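Local coordinates for DUF4974 domain-containing protein (Parabacteroides distasonis, PDB 4M0N) that probably acts as a membrane-bound anti-sigma factor of the FecR type, of which this chain holds the FecR domain and the FecR C-terminal domain, at residues R83-D88 with V135-G140; F96-Y101 with E105-S110; E131-N136 with I142-E147. The protein carries 1 engineered substitution. One frame throughout, in Å; residues are numbered along the deposited sequence.

Contact 1: residues R83-D88 with V135-G140. With EDO (1,2-ethanediol), chain C.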
loop_
_atom_site.group_PDB
_atom_site.type_symbol
_atom_site.label_atom_id
_atom_site.label_comp_id
_atom_site.label_asym_id
_atom_site.label_seq_id
_atom_site.Cartn_x
_atom_site.Cartn_y
_atom_site.Cartn_z
ATOM N N ARG A 83 3.760 -13.527 -0.630
ATOM C CA ARG A 83 4.201 -13.609 -2.014
ATOM C C ARG A 83 3.412 -12.651 -2.873
ATOM O O ARG A 83 2.186 -12.780 -3.052
ATOM C CB ARG A 83 4.047 -15.030 -2.551
ATOM C CG ARG A 83 4.373 -15.193 -4.036
ATOM C CD ARG A 83 4.765 -16.631 -4.326
ATOM N NE ARG A 83 5.999 -16.962 -3.638
ATOM C CZ ARG A 83 6.395 -18.190 -3.325
ATOM N NH1 ARG A 83 5.679 -19.255 -3.685
ATOM N NH2 ARG A 83 7.553 -18.357 -2.687
ATOM N N THR A 84 4.142 -11.676 -3.381
ATOM C CA THR A 84 3.636 -10.763 -4.359
ATOM C C THR A 84 4.356 -10.978 -5.684
ATOM O O THR A 84 5.392 -11.644 -5.769
ATOM C CB THR A 84 3.817 -9.314 -3.936
ATOM O OG1 THR A 84 5.205 -8.957 -4.043
ATOM C CG2 THR A 84 3.316 -9.080 -2.542
ATOM N N ARG A 85 3.778 -10.408 -6.722
ATOM C CA ARG A 85 4.374 -10.563 -8.026
ATOM C C ARG A 85 5.841 -10.129 -8.020
ATOM O O ARG A 85 6.667 -10.785 -8.653
ATOM C CB ARG A 85 3.587 -9.789 -9.079
ATOM C CG ARG A 85 4.114 -10.014 -10.500
ATOM C CD ARG A 85 3.444 -9.107 -11.530
ATOM N NE ARG A 85 3.667 -7.671 -11.300
ATOM C CZ ARG A 85 4.713 -6.957 -11.730
ATOM N NH1 ARG A 85 5.693 -7.514 -12.437
ATOM N NH2 ARG A 85 4.780 -5.656 -11.453
ATOM N N GLN A 86 6.137 -9.024 -7.334
ATOM C CA GLN A 86 7.444 -8.384 -7.369
ATOM C C GLN A 86 8.461 -9.020 -6.418
ATOM O O GLN A 86 9.671 -8.902 -6.631
ATOM C CB GLN A 86 7.291 -6.926 -7.000
ATOM C CG GLN A 86 6.404 -6.150 -7.968
ATOM C CD GLN A 86 4.985 -5.948 -7.454
ATOM O OE1 GLN A 86 4.421 -6.802 -6.732
ATOM N NE2 GLN A 86 4.381 -4.827 -7.858
ATOM N N ALA A 87 7.956 -9.626 -5.344
ATOM C CA ALA A 87 8.813 -9.956 -4.216
ATOM C C ALA A 87 8.149 -10.895 -3.280
ATOM O O ALA A 87 6.934 -10.878 -3.111
ATOM C CB ALA A 87 9.148 -8.702 -3.425
ATOM N N ASP A 88 8.964 -11.691 -2.617
ATOM C CA ASP A 88 8.505 -12.370 -1.427
ATOM C C ASP A 88 8.944 -11.595 -0.211
ATOM O O ASP A 88 10.110 -11.186 -0.103
ATOM C CB ASP A 88 9.126 -13.763 -1.313
ATOM C CG ASP A 88 8.525 -14.804 -2.255
ATOM O OD1 ASP A 88 7.472 -14.585 -2.861
ATOM O OD2 ASP A 88 9.071 -15.942 -2.322
ATOM N N VAL A 135 9.993 -0.381 -4.590
ATOM C CA VAL A 135 10.306 -0.908 -5.915
ATOM C C VAL A 135 9.523 -0.126 -6.951
ATOM O O VAL A 135 8.319 0.055 -6.831
ATOM C CB VAL A 135 9.951 -2.403 -6.029
ATOM C CG1 VAL A 135 10.091 -2.927 -7.462
ATOM C CG2 VAL A 135 10.813 -3.212 -5.095
ATOM N N ASN A 136 10.207 0.321 -7.982
ATOM C CA ASN A 136 9.522 1.015 -9.047
ATOM C C ASN A 136 9.217 -0.026 -10.154
ATOM O O ASN A 136 10.102 -0.596 -10.784
ATOM C CB ASN A 136 10.381 2.194 -9.496
ATOM C CG ASN A 136 9.662 3.120 -10.442
ATOM O OD1 ASN A 136 9.066 2.688 -11.412
ATOM N ND2 ASN A 136 9.724 4.403 -10.161
ATOM N N ASN A 137 7.937 -0.274 -10.373
ATOM C CA ASN A 137 7.483 -1.279 -11.335
ATOM C C ASN A 137 7.734 -0.855 -12.767
ATOM O O ASN A 137 7.681 -1.684 -13.697
ATOM C CB ASN A 137 5.977 -1.503 -11.193
ATOM C CG ASN A 137 5.589 -2.100 -9.886
ATOM O OD1 ASN A 137 6.241 -3.032 -9.388
ATOM N ND2 ASN A 137 4.491 -1.582 -9.306
ATOM N N THR A 138 7.982 0.429 -12.980
ATOM C CA THR A 138 8.127 0.898 -14.346
ATOM C C THR A 138 9.560 0.940 -14.837
ATOM O O THR A 138 9.786 0.903 -16.035
ATOM C CB THR A 138 7.556 2.297 -14.529
ATOM O OG1 THR A 138 8.419 3.221 -13.892
ATOM C CG2 THR A 138 6.164 2.435 -13.945
ATOM N N ASN A 139 10.533 1.073 -13.935
ATOM C CA ASN A 139 11.935 1.267 -14.362
ATOM C C ASN A 139 12.940 0.417 -13.583
ATOM O O ASN A 139 14.145 0.456 -13.852
ATOM C CB ASN A 139 12.306 2.741 -14.295
ATOM C CG ASN A 139 12.307 3.289 -12.890
ATOM O OD1 ASN A 139 12.345 2.539 -11.941
ATOM N ND2 ASN A 139 12.253 4.613 -12.756
ATOM N N GLY A 140 12.427 -0.334 -12.630
ATOM C CA GLY A 140 13.169 -1.408 -11.989
ATOM C C GLY A 140 14.017 -0.883 -10.853
ATOM O O GLY A 140 14.786 -1.638 -10.247
HETATM C C1 EDO C . 12.549 3.951 -6.878
HETATM O O1 EDO C . 12.283 4.686 -8.086
HETATM C C2 EDO C . 11.602 4.417 -5.781
HETATM O O2 EDO C . 11.653 5.838 -5.640
#
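Q86 and N137 make a small polar contact at the surface of the FecR domain, where the connecting turns of two beta hairpins, one from each sheet, meet side chain to side chain. Residues 83-88 connect strands 80-83 and 88-91 of the mixed sheet. Residues 135-140 leave strand 131-136 of the antiparallel sheet and turn toward strand 142-146. The link is one amide-amide hydrogen bond: Q86 NE2 donates to N137 OD1 at 3.0 Å, nearly straight at 167°. N137 OD1 lies in the plane of the Q86 amide, while Q86 NE2 sits tilted from the N137 carbonyl plane. The two amide planes are 26° apart. Q86 CG stands anti to the carbonyl carbon (chi1 -62°), and the chain then bends at chi2 to bring NE2 to N137. The N137 amide is held at its other end too, since ND2 donates to D104 O. R85 passes at a slant, with NH2 3.6 Å from N137 OD1. Q86 CG lies over one face of the R85 guanidinium, near its rim. Each turn has its own internal bonds. In the first, R83 grips the D88 carboxylate side-on, NE to OD1 and NH2 to OD2, both at 2.9 Å. This salt bridge spans the base of the turn. T84 OG1 donates to A87 O at 2.7 Å, on a lone pair. In the second, N136 forms an Asx turn: its OD1 accepts from T138 N at 3.0 Å and from T138 OG1 at 2.6 Å.

Contact 2: residues F96-Y101 with E105-S110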
loop_
_atom_site.group_PDB
_atom_site.type_symbol
_atom_site.label_atom_id
_atom_site.label_comp_id
_atom_site.label_asym_id
_atom_site.label_seq_id
_atom_site.Cartn_x
_atom_site.Cartn_y
_atom_site.Cartn_z
ATOM N N PHE A 96 4.305 -5.635 9.513
ATOM C CA PHE A 96 4.779 -4.883 8.357
ATOM C C PHE A 96 3.675 -4.676 7.350
ATOM O O PHE A 96 2.716 -5.471 7.277
ATOM C CB PHE A 96 5.938 -5.609 7.691
ATOM C CG PHE A 96 5.600 -7.024 7.297
ATOM C CD1 PHE A 96 5.648 -8.053 8.228
ATOM C CD2 PHE A 96 5.219 -7.318 6.007
ATOM C CE1 PHE A 96 5.287 -9.346 7.873
ATOM C CE2 PHE A 96 4.828 -8.618 5.650
ATOM C CZ PHE A 96 4.893 -9.635 6.590
ATOM N N ASN A 97 3.827 -3.586 6.594
ATOM C CA ASN A 97 2.945 -3.245 5.486
ATOM C C ASN A 97 3.540 -3.616 4.152
ATOM O O ASN A 97 4.707 -3.394 3.893
ATOM C CB ASN A 97 2.726 -1.720 5.471
ATOM C CG ASN A 97 1.485 -1.310 4.728
ATOM O OD1 ASN A 97 0.357 -1.458 5.238
ATOM N ND2 ASN A 97 1.676 -0.694 3.557
ATOM N N VAL A 98 2.701 -4.177 3.280
ATOM C CA VAL A 98 3.089 -4.472 1.909
ATOM C C VAL A 98 2.075 -3.778 1.023
ATOM O O VAL A 98 0.883 -4.072 1.067
ATOM C CB VAL A 98 3.042 -5.976 1.615
ATOM C CG1 VAL A 98 3.479 -6.231 0.215
ATOM C CG2 VAL A 98 3.913 -6.756 2.600
ATOM N N LYS A 99 2.573 -2.825 0.261
ATOM C CA LYS A 99 1.722 -2.073 -0.670
ATOM C C LYS A 99 2.172 -2.449 -2.050
ATOM O O LYS A 99 3.260 -2.037 -2.506
ATOM C CB LYS A 99 1.832 -0.583 -0.440
ATOM C CG LYS A 99 0.852 0.177 -1.309
ATOM C CD LYS A 99 0.933 1.644 -1.051
ATOM C CE LYS A 99 -0.067 2.354 -1.953
ATOM N NZ LYS A 99 -0.120 3.759 -1.494
ATOM N N ALA A 100 1.348 -3.220 -2.762
ATOM C CA ALA A 100 1.747 -3.847 -4.040
ATOM C C ALA A 100 0.557 -3.967 -4.971
ATOM O O ALA A 100 0.211 -5.026 -5.422
ATOM C CB ALA A 100 2.396 -5.213 -3.796
ATOM N N TYR A 101 -0.089 -2.851 -5.213
ATOM C CA TYR A 101 -1.217 -2.806 -6.139
ATOM C C TYR A 101 -0.656 -2.987 -7.552
ATOM O O TYR A 101 0.275 -2.278 -7.997
ATOM C CB TYR A 101 -1.967 -1.473 -6.054
ATOM C CG TYR A 101 -2.777 -1.302 -4.811
ATOM C CD1 TYR A 101 -4.049 -1.852 -4.696
ATOM C CD2 TYR A 101 -2.276 -0.592 -3.735
ATOM C CE1 TYR A 101 -4.809 -1.694 -3.551
ATOM C CE2 TYR A 101 -3.033 -0.416 -2.610
ATOM C CZ TYR A 101 -4.278 -0.974 -2.506
ATOM O OH TYR A 101 -5.008 -0.771 -1.373
ATOM N N GLU A 105 2.565 2.339 -9.978
ATOM C CA GLU A 105 3.949 2.400 -10.426
ATOM C C GLU A 105 4.905 1.940 -9.324
ATOM O O GLU A 105 6.000 1.484 -9.631
ATOM C CB GLU A 105 4.327 3.802 -10.946
ATOM C CG GLU A 105 4.371 4.931 -9.929
ATOM C CD GLU A 105 5.052 6.186 -10.460
ATOM O OE1 GLU A 105 4.752 6.599 -11.602
ATOM O OE2 GLU A 105 5.889 6.764 -9.728
ATOM N N LEU A 106 4.501 2.045 -8.058
ATOM C CA LEU A 106 5.383 1.677 -6.968
ATOM C C LEU A 106 4.846 0.547 -6.122
ATOM O O LEU A 106 3.627 0.403 -5.968
ATOM C CB LEU A 106 5.639 2.863 -6.050
ATOM C CG LEU A 106 6.129 4.169 -6.662
ATOM C CD1 LEU A 106 6.137 5.293 -5.629
ATOM C CD2 LEU A 106 7.514 3.945 -7.222
ATOM N N MET A 107 5.769 -0.246 -5.574
ATOM C CA MET A 107 5.490 -1.224 -4.552
ATOM C C MET A 107 6.388 -0.904 -3.352
ATOM O O MET A 107 7.498 -0.445 -3.527
ATOM C CB MET A 107 5.783 -2.605 -5.119
ATOM C CG MET A 107 5.670 -3.757 -4.178
ATOM S SD MET A 107 7.198 -4.217 -3.358
ATOM C CE MET A 107 6.595 -5.775 -2.706
ATOM N N ALA A 108 5.862 -1.048 -2.150
ATOM C CA ALA A 108 6.654 -0.741 -0.962
ATOM C C ALA A 108 6.353 -1.671 0.180
ATOM O O ALA A 108 5.183 -2.010 0.452
ATOM C CB ALA A 108 6.439 0.684 -0.492
ATOM N N VAL A 109 7.426 -2.060 0.872
ATOM C CA VAL A 109 7.346 -2.836 2.091
ATOM C C VAL A 109 7.936 -2.010 3.223
ATOM O O VAL A 109 9.029 -1.476 3.101
ATOM C CB VAL A 109 8.136 -4.158 1.958
ATOM C CG1 VAL A 109 8.133 -4.947 3.254
ATOM C CG2 VAL A 109 7.579 -4.977 0.790
ATOM N N SER A 110 7.167 -1.866 4.296
ATOM C CA SER A 110 7.497 -0.946 5.399
ATOM C C SER A 110 7.326 -1.686 6.707
ATOM O O SER A 110 6.269 -2.259 6.968
ATOM C CB SER A 110 6.565 0.249 5.385
ATOM O OG SER A 110 6.478 0.882 4.104
HETATM O O HOH W 1 4.460 -0.217 2.569
HETATM O O HOH W 2 1.123 -0.142 -4.768
HETATM O O HOH W 3 2.860 -2.149 -6.975
#
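A100 CB packs on M107 CG at 3.6 Å, in a row of apolar side chains between two neighbouring strands. M107 CG is anti to the backbone N (chi1 175°), and the chain bends at chi2 (-93°), which carries CE to V98. V98 CG1 meets M107 CE at 4.3 Å and, also at 4.3 Å, V109 CG2. F96 and V109 both touch V89 of strand 88-91, so this face looks into the space between the two sheets. The F96 ring also meets that of F70. The backbones run antiparallel, 179° apart. N97 pairs with S110 and K99 with A108 as hydrogen-bonded pairs. V98 and V109 form the non-hydrogen-bonded pair between them. N97 N donates to S110 O at 2.8 Å and K99 N to A108 O at 2.7 Å, and each pair has a return bond. The other face carries N97, K99 and S110, with A108 among them, and is mostly polar. A water there accepts from N97 ND2 at 3.0 Å and is hydrogen-bonded to S110 OG at 2.8 Å. N97 ND2 also binds E67, while N97 OD1 takes W155 NE1. S110 OG has a further partner in Q132. The extended K99 chain reaches D173 of helix 167-178 in a salt bridge. Past A100 the strands part and waters fill in, one of them accepting from Y101 N at 3.0 Å. Y101 OH bonds to A45 O, next to G46, a residue known to bind magnesium. The arrangement is an antiparallel beta hairpin in the interior of the antiparallel sheet of the FecR domain.

Contact 3: residues E131-N136 with I142-E147. With EDO (1,2-ethanediol), chain C.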
loop_
_atom_site.group_PDB
_atom_site.type_symbol
_atom_site.label_atom_id
_atom_site.label_comp_id
_atom_site.label_asym_id
_atom_site.label_seq_id
_atom_site.Cartn_x
_atom_site.Cartn_y
_atom_site.Cartn_z
ATOM N N GLU A 131 12.203 1.150 8.492
ATOM C CA GLU A 131 12.856 1.063 7.204
ATOM C C GLU A 131 11.844 0.575 6.175
ATOM O O GLU A 131 10.839 -0.055 6.503
ATOM C CB GLU A 131 14.043 0.094 7.281
ATOM C CG GLU A 131 15.094 0.529 8.281
ATOM C CD GLU A 131 16.382 -0.292 8.151
ATOM O OE1 GLU A 131 16.270 -1.531 7.946
ATOM O OE2 GLU A 131 17.480 0.310 8.241
ATOM N N GLN A 132 12.114 0.903 4.925
ATOM C CA GLN A 132 11.212 0.629 3.852
ATOM C C GLN A 132 12.005 0.326 2.604
ATOM O O GLN A 132 13.084 0.852 2.429
ATOM C CB GLN A 132 10.394 1.918 3.634
ATOM C CG GLN A 132 9.477 2.013 2.469
ATOM C CD GLN A 132 8.774 3.350 2.462
ATOM O OE1 GLN A 132 9.355 4.411 2.129
ATOM N NE2 GLN A 132 7.528 3.308 2.827
ATOM N N ILE A 133 11.430 -0.503 1.742
ATOM C CA ILE A 133 11.921 -0.697 0.384
ATOM C C ILE A 133 10.825 -0.260 -0.572
ATOM O O ILE A 133 9.643 -0.574 -0.366
ATOM C CB ILE A 133 12.282 -2.156 0.125
ATOM C CG1 ILE A 133 13.580 -2.497 0.871
ATOM C CG2 ILE A 133 12.398 -2.454 -1.373
ATOM C CD1 ILE A 133 13.753 -3.983 0.981
ATOM N N ILE A 134 11.214 0.531 -1.569
ATOM C CA ILE A 134 10.315 0.969 -2.614
ATOM C C ILE A 134 10.847 0.356 -3.886
ATOM O O ILE A 134 12.021 0.570 -4.244
ATOM C CB ILE A 134 10.231 2.504 -2.721
ATOM C CG1 ILE A 134 9.819 3.123 -1.355
ATOM C CG2 ILE A 134 9.269 2.895 -3.851
ATOM C CD1 ILE A 134 9.680 4.642 -1.350
ATOM N N VAL A 135 9.993 -0.381 -4.590
ATOM C CA VAL A 135 10.306 -0.908 -5.915
ATOM C C VAL A 135 9.523 -0.126 -6.951
ATOM O O VAL A 135 8.319 0.055 -6.831
ATOM C CB VAL A 135 9.951 -2.403 -6.029
ATOM C CG1 VAL A 135 10.091 -2.927 -7.462
ATOM C CG2 VAL A 135 10.813 -3.212 -5.095
ATOM N N ASN A 136 10.207 0.321 -7.982
ATOM C CA ASN A 136 9.522 1.015 -9.047
ATOM C C ASN A 136 9.217 -0.026 -10.154
ATOM O O ASN A 136 10.102 -0.596 -10.784
ATOM C CB ASN A 136 10.381 2.194 -9.496
ATOM C CG ASN A 136 9.662 3.120 -10.442
ATOM O OD1 ASN A 136 9.066 2.688 -11.412
ATOM N ND2 ASN A 136 9.724 4.403 -10.161
ATOM N N ILE A 142 15.131 0.251 -7.198
ATOM C CA ILE A 142 14.870 -0.261 -5.891
ATOM C C ILE A 142 15.530 0.719 -4.913
ATOM O O ILE A 142 16.726 0.994 -5.034
ATOM C CB ILE A 142 15.508 -1.659 -5.679
ATOM C CG1 ILE A 142 15.026 -2.677 -6.736
ATOM C CG2 ILE A 142 15.175 -2.169 -4.291
ATOM C CD1 ILE A 142 15.810 -3.980 -6.751
ATOM N N LEU A 143 14.748 1.209 -3.963
ATOM C CA LEU A 143 15.240 2.168 -2.958
ATOM C C LEU A 143 14.971 1.660 -1.576
ATOM O O LEU A 143 13.818 1.410 -1.213
ATOM C CB LEU A 143 14.530 3.526 -3.143
ATOM C CG LEU A 143 14.853 4.591 -2.104
ATOM C CD1 LEU A 143 16.338 4.848 -2.102
ATOM C CD2 LEU A 143 14.028 5.879 -2.356
ATOM N N LYS A 144 16.024 1.529 -0.767
ATOM C CA LYS A 144 15.856 1.303 0.649
ATOM C C LYS A 144 16.089 2.611 1.377
ATOM O O LYS A 144 17.039 3.314 1.100
ATOM C CB LYS A 144 16.866 0.259 1.139
ATOM C CG LYS A 144 16.752 -0.107 2.617
ATOM C CD LYS A 144 17.836 0.523 3.439
ATOM C CE LYS A 144 17.578 0.420 4.930
ATOM N NZ LYS A 144 18.586 1.287 5.621
ATOM N N LYS A 145 15.211 2.902 2.330
ATOM C CA LYS A 145 15.219 4.166 3.020
ATOM C C LYS A 145 14.514 4.074 4.360
ATOM O O LYS A 145 13.935 3.052 4.687
ATOM C CB LYS A 145 14.532 5.246 2.186
ATOM C CG LYS A 145 13.054 4.998 1.921
ATOM C CD LYS A 145 12.406 6.152 1.165
ATOM C CE LYS A 145 12.447 7.498 1.884
ATOM N NZ LYS A 145 11.477 8.395 1.215
ATOM N N ASN A 146 14.556 5.166 5.125
ATOM C CA ASN A 146 13.794 5.242 6.355
ATOM C C ASN A 146 12.435 5.821 6.089
ATOM O O ASN A 146 12.274 6.730 5.261
ATOM C CB ASN A 146 14.517 6.111 7.399
ATOM C CG ASN A 146 15.838 5.528 7.840
ATOM O OD1 ASN A 146 15.971 4.324 8.028
ATOM N ND2 ASN A 146 16.810 6.398 8.075
ATOM N N GLU A 147 11.441 5.329 6.802
ATOM C CA GLU A 147 10.107 5.925 6.730
ATOM C C GLU A 147 9.387 5.511 7.991
ATOM O O GLU A 147 9.574 4.402 8.500
ATOM C CB GLU A 147 9.346 5.450 5.481
ATOM C CG GLU A 147 7.958 6.066 5.307
ATOM C CD GLU A 147 8.006 7.574 5.237
ATOM O OE1 GLU A 147 8.151 8.115 4.131
ATOM O OE2 GLU A 147 7.875 8.224 6.297
HETATM C C1 EDO C . 12.549 3.951 -6.878
HETATM O O1 EDO C . 12.283 4.686 -8.086
HETATM C C2 EDO C . 11.602 4.417 -5.781
HETATM O O2 EDO C . 11.653 5.838 -5.640
HETATM O O HOH W 4 8.736 1.936 7.276
HETATM O O HOH W 5 8.714 6.904 1.766
#
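E131 and K144 form a salt bridge across two strands. K144 NZ donates to E131 OE2 at 3.0 Å, from above the carboxylate plane (65° out of it). K144 bends at chi2 (-104°), which swings NZ over to the carboxylate. E131 OE1 is satisfied by L128 N. Replacing E131 by an alanine would probably leave K144 NZ without its charged mate and L128 N without this acceptor. The backbone forms two hydrogen-bonded pairs. Q132 N gives to K145 O at 2.8 Å, and K145 N gives to Q132 O at 3.0 Å. I134 and L143 exchange the same two bonds. At the far end, past E131 and N146, a water donates to E131 O and E147 O. On the face of Q132 and K145 a second water is held three ways. It donates to Q132 OE1 at 2.6 Å and to E147 OE1 at 2.7 Å, and accepts from K145 NZ at 3.2 Å. Q132 NE2 is satisfied by S110 OG. E147 OE2 accepts from Y161 OH, and OE1 from N163 ND2. On the other face, I133 CG2 rests on I142 CG2 at 4.0 Å. This antiparallel beta hairpin ends in 142-146, an edge strand of its sheet within this chain.

From the N terminus, the chain first reaches residues 83-88, the turn of contact 1. It then forms the hairpin of contact 2, which closes a short turn of three residues. Contact 1 closes a longer loop of 46 residues, when the chain returns at 135-140, and contact 2 lies within it. Contact 3 begins on strand 131-136, before contact 1 has closed, so the two overlap at V135 and N136. It then closes its own hairpin. Contacts 2 and 3 follow in series and join side by side through strands 106-111 and 131-136. Together they supply four neighbouring strands of the antiparallel sheet, out to its edge at 142-146, and contact 1 ties that sheet to the mixed sheet.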